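Local structure of D,D-dipeptidase/D,D-carboxypeptidase (Enterococcus faecalis, 4MUQ) at residues 34-39 and 50-55. The protein is a zinc-dependent D,D-peptidase of vancomycin resistance, acting as a dipeptidase on D-Ala-D-Ala and probably also as a carboxypeptidase. Residues are numbered along the deposited sequence; the frame is centred on the assembly and turned at random.
Sequences GLVPAD and DVANVL. With PE3 (3,6,9,12,15,18,21,24,27,30,33,36,39-tridecaoxahentetracontane-1,41-diol), chain K.
V36, through a methyl, and A38, through its CA, present a small apolar surface to A52, on the first turn of helix 49-62. The side chain of V36 can be followed outward: CB leaves the strand toward the helix and divides there. A chi1 of -60° puts CG1 anti to the carbonyl carbon and leaves CG2 between backbone N and carbonyl carbon, 4.1 Å from A52 CB. That approach is a van der Waals contact between two methyls. A52 CB is also 4.0 Å from A38 CA, so the one helix methyl rests against both a side-chain branch and the backbone of A38, where the chain turns a corner. The close backbone approach agrees with this: the CA atoms of A38 and A52 are 4.8 Å apart, a spacing that small side chains permit.

No direct hydrogen bond joins the segments. Instead, one water donates to both A38 O and A52 O, at 2.7 Å from each oxygen; A38 O also accepts from Q56 NE2, one helical turn beyond A52. Backbone bonds from V36 to M47 and from A38 to I45 tie strand 35-39 to strand 45-48, which leads directly into the helix. The contact therefore packs a two-stranded antiparallel hairpin against the helix that follows it. The side chain of A38 lies about 13 Å from the zinc ion. Chemically, weak apolar contact is supplemented by a water bridging two acceptors that could not pair directly.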
ATOM      1  N   GLY A  34     -13.363   7.420  -4.601  1.00 28.70           N
ATOM      2  CA  GLY A  34     -13.386   6.190  -5.361  1.00 26.26           C
ATOM      3  C   GLY A  34     -13.441   4.980  -4.444  1.00 25.03           C
ATOM      4  O   GLY A  34     -13.036   3.889  -4.839  1.00 29.01           O
ATOM      5  N   LEU A  35     -13.944   5.167  -3.223  1.00 17.84           N
ATOM      6  CA  LEU A  35     -14.102   4.051  -2.294  1.00 15.79           C
ATOM      7  C   LEU A  35     -15.322   3.257  -2.684  1.00 20.64           C
ATOM      8  O   LEU A  35     -16.377   3.831  -2.989  1.00 22.82           O
ATOM      9  CB  LEU A  35     -14.254   4.540  -0.850  1.00 17.28           C
ATOM     10  CG  LEU A  35     -13.004   5.151  -0.233  1.00 12.94           C
ATOM     11  CD1 LEU A  35     -13.302   5.729   1.148  1.00 16.39           C
ATOM     12  CD2 LEU A  35     -11.885   4.115  -0.136  1.00 16.23           C
ATOM     13  N   VAL A  36     -15.174   1.936  -2.701  1.00 17.50           N
ATOM     14  CA  VAL A  36     -16.287   1.042  -2.990  1.00 17.32           C
ATOM     15  C   VAL A  36     -16.195  -0.160  -2.062  1.00 16.09           C
ATOM     16  O   VAL A  36     -15.131  -0.449  -1.529  1.00 14.21           O
ATOM     17  CB  VAL A  36     -16.279   0.542  -4.458  1.00 21.41           C
ATOM     18  CG1 VAL A  36     -16.383   1.707  -5.447  1.00 22.16           C
ATOM     19  CG2 VAL A  36     -15.052  -0.293  -4.732  1.00 18.51           C
ATOM     20  N   PRO A  37     -17.323  -0.860  -1.855  1.00 17.54           N
ATOM     21  CA  PRO A  37     -17.251  -2.083  -1.051  1.00 15.95           C
ATOM     22  C   PRO A  37     -16.333  -3.092  -1.718  1.00 15.19           C
ATOM     23  O   PRO A  37     -16.418  -3.284  -2.930  1.00 22.65           O
ATOM     24  CB  PRO A  37     -18.694  -2.594  -1.066  1.00 18.40           C
ATOM     25  CG  PRO A  37     -19.524  -1.369  -1.280  1.00 21.19           C
ATOM     26  CD  PRO A  37     -18.710  -0.520  -2.221  1.00 20.72           C
ATOM     27  N   ALA A  38     -15.490  -3.747  -0.933  1.00 17.16           N
ATOM     28  CA  ALA A  38     -14.528  -4.691  -1.486  1.00 20.70           C
ATOM     29  C   ALA A  38     -15.217  -5.913  -2.067  1.00 16.29           C
ATOM     30  O   ALA A  38     -14.753  -6.488  -3.048  1.00 17.91           O
ATOM     31  CB  ALA A  38     -13.528  -5.110  -0.435  1.00 35.31           C
ATOM     32  N   ASP A  39     -16.337  -6.301  -1.464  1.00 16.24           N
ATOM     33  CA  ASP A  39     -17.037  -7.516  -1.854  1.00 16.79           C
ATOM     34  C   ASP A  39     -18.498  -7.385  -1.443  1.00 17.13           C
ATOM     35  O   ASP A  39     -18.789  -6.811  -0.389  1.00 19.97           O
ATOM     36  CB  ASP A  39     -16.386  -8.722  -1.159  1.00 19.53           C
ATOM     37  CG  ASP A  39     -16.852 -10.052  -1.731  1.00 24.21           C
ATOM     38  OD1 ASP A  39     -16.068 -10.701  -2.455  1.00 22.35           O
ATOM     39  OD2 ASP A  39     -18.005 -10.456  -1.471  1.00 26.04           O
ATOM     40  N   ASP A  50      -9.869   0.447  -7.592  1.00 21.85           N
ATOM     41  CA  ASP A  50      -8.893  -0.363  -8.314  1.00 22.93           C
ATOM     42  C   ASP A  50      -8.254  -1.414  -7.405  1.00 17.58           C
ATOM     43  O   ASP A  50      -7.942  -2.520  -7.848  1.00 20.78           O
ATOM     44  CB  ASP A  50      -7.850   0.520  -9.007  1.00 24.28           C
ATOM     45  CG  ASP A  50      -8.464   1.409 -10.078  1.00 38.12           C
ATOM     46  OD1 ASP A  50      -9.500   1.015 -10.662  1.00 38.64           O
ATOM     47  OD2 ASP A  50      -7.915   2.504 -10.328  1.00 52.71           O
ATOM     48  N   VAL A  51      -8.108  -1.082  -6.128  1.00 15.69           N
ATOM     49  CA  VAL A  51      -7.571  -2.014  -5.140  1.00 14.08           C
ATOM     50  C   VAL A  51      -8.555  -3.175  -4.852  1.00 17.05           C
ATOM     51  O   VAL A  51      -8.155  -4.345  -4.743  1.00 15.88           O
ATOM     52  CB  VAL A  51      -7.190  -1.280  -3.842  1.00 16.82           C
ATOM     53  CG1 VAL A  51      -6.551  -2.231  -2.871  1.00 20.15           C
ATOM     54  CG2 VAL A  51      -6.233  -0.126  -4.148  1.00 18.74           C
ATOM     55  N   ALA A  52      -9.840  -2.855  -4.719  1.00 13.69           N
ATOM     56  CA  ALA A  52     -10.872  -3.881  -4.568  1.00 14.81           C
ATOM     57  C   ALA A  52     -10.842  -4.821  -5.767  1.00 15.39           C
ATOM     58  O   ALA A  52     -10.965  -6.036  -5.622  1.00 13.97           O
ATOM     59  CB  ALA A  52     -12.245  -3.235  -4.423  1.00 14.50           C
ATOM     60  N   ASN A  53     -10.656  -4.268  -6.960  1.00 14.00           N
ATOM     61  CA  ASN A  53     -10.601  -5.111  -8.143  1.00 14.15           C
ATOM     62  C   ASN A  53      -9.410  -6.063  -8.116  1.00 14.80           C
ATOM     63  O   ASN A  53      -9.543  -7.233  -8.472  1.00 15.95           O
ATOM     64  CB  ASN A  53     -10.628  -4.263  -9.414  1.00 14.62           C
ATOM     65  CG  ASN A  53     -11.969  -3.585  -9.620  1.00 26.92           C
ATOM     66  OD1 ASN A  53     -12.983  -4.020  -9.067  1.00 24.65           O
ATOM     67  ND2 ASN A  53     -11.985  -2.516 -10.411  1.00 28.49           N
ATOM     68  N   VAL A  54      -8.257  -5.571  -7.669  1.00 14.46           N
ATOM     69  CA  VAL A  54      -7.070  -6.407  -7.592  1.00 15.06           C
ATOM     70  C   VAL A  54      -7.252  -7.529  -6.568  1.00 15.27           C
ATOM     71  O   VAL A  54      -6.867  -8.680  -6.808  1.00 14.56           O
ATOM     72  CB  VAL A  54      -5.829  -5.549  -7.262  1.00 15.83           C
ATOM     73  CG1 VAL A  54      -4.670  -6.418  -6.824  1.00 26.81           C
ATOM     74  CG2 VAL A  54      -5.438  -4.709  -8.472  1.00 18.90           C
ATOM     75  N   LEU A  55      -7.868  -7.194  -5.435  1.00 14.57           N
ATOM     76  CA  LEU A  55      -8.114  -8.182  -4.397  1.00 15.40           C
ATOM     77  C   LEU A  55      -8.957  -9.316  -4.969  1.00 15.47           C
ATOM     78  O   LEU A  55      -8.652 -10.487  -4.755  1.00 15.93           O
ATOM     79  CB  LEU A  55      -8.835  -7.537  -3.211  1.00 15.79           C
ATOM     80  CG  LEU A  55      -8.777  -8.324  -1.906  1.00 28.16           C
ATOM     81  CD1 LEU A  55      -7.334  -8.416  -1.422  1.00 27.38           C
ATOM     82  CD2 LEU A  55      -9.672  -7.673  -0.857  1.00 28.97           C
TER
HETATM   83  O43 PE3 K 310     -15.958   7.558  -7.481  1.00 53.12           O
HETATM   84  C42 PE3 K 310     -16.408   8.918  -7.486  1.00 52.70           C
HETATM   85  C41 PE3 K 310     -17.111   9.245  -6.163  1.00 52.19           C
HETATM   86  O40 PE3 K 310     -16.164   9.038  -5.099  1.00 51.78           O
HETATM   87  C39 PE3 K 310     -16.643   9.335  -3.765  1.00 51.70           C
HETATM   88  C38 PE3 K 310     -17.832   8.576  -3.155  1.00 51.88           C
HETATM   89  O37 PE3 K 310     -19.073   8.717  -3.862  1.00 52.23           O
HETATM   90  O   HOH W   1     -12.186  -7.087  -3.425  1.00 30.65           O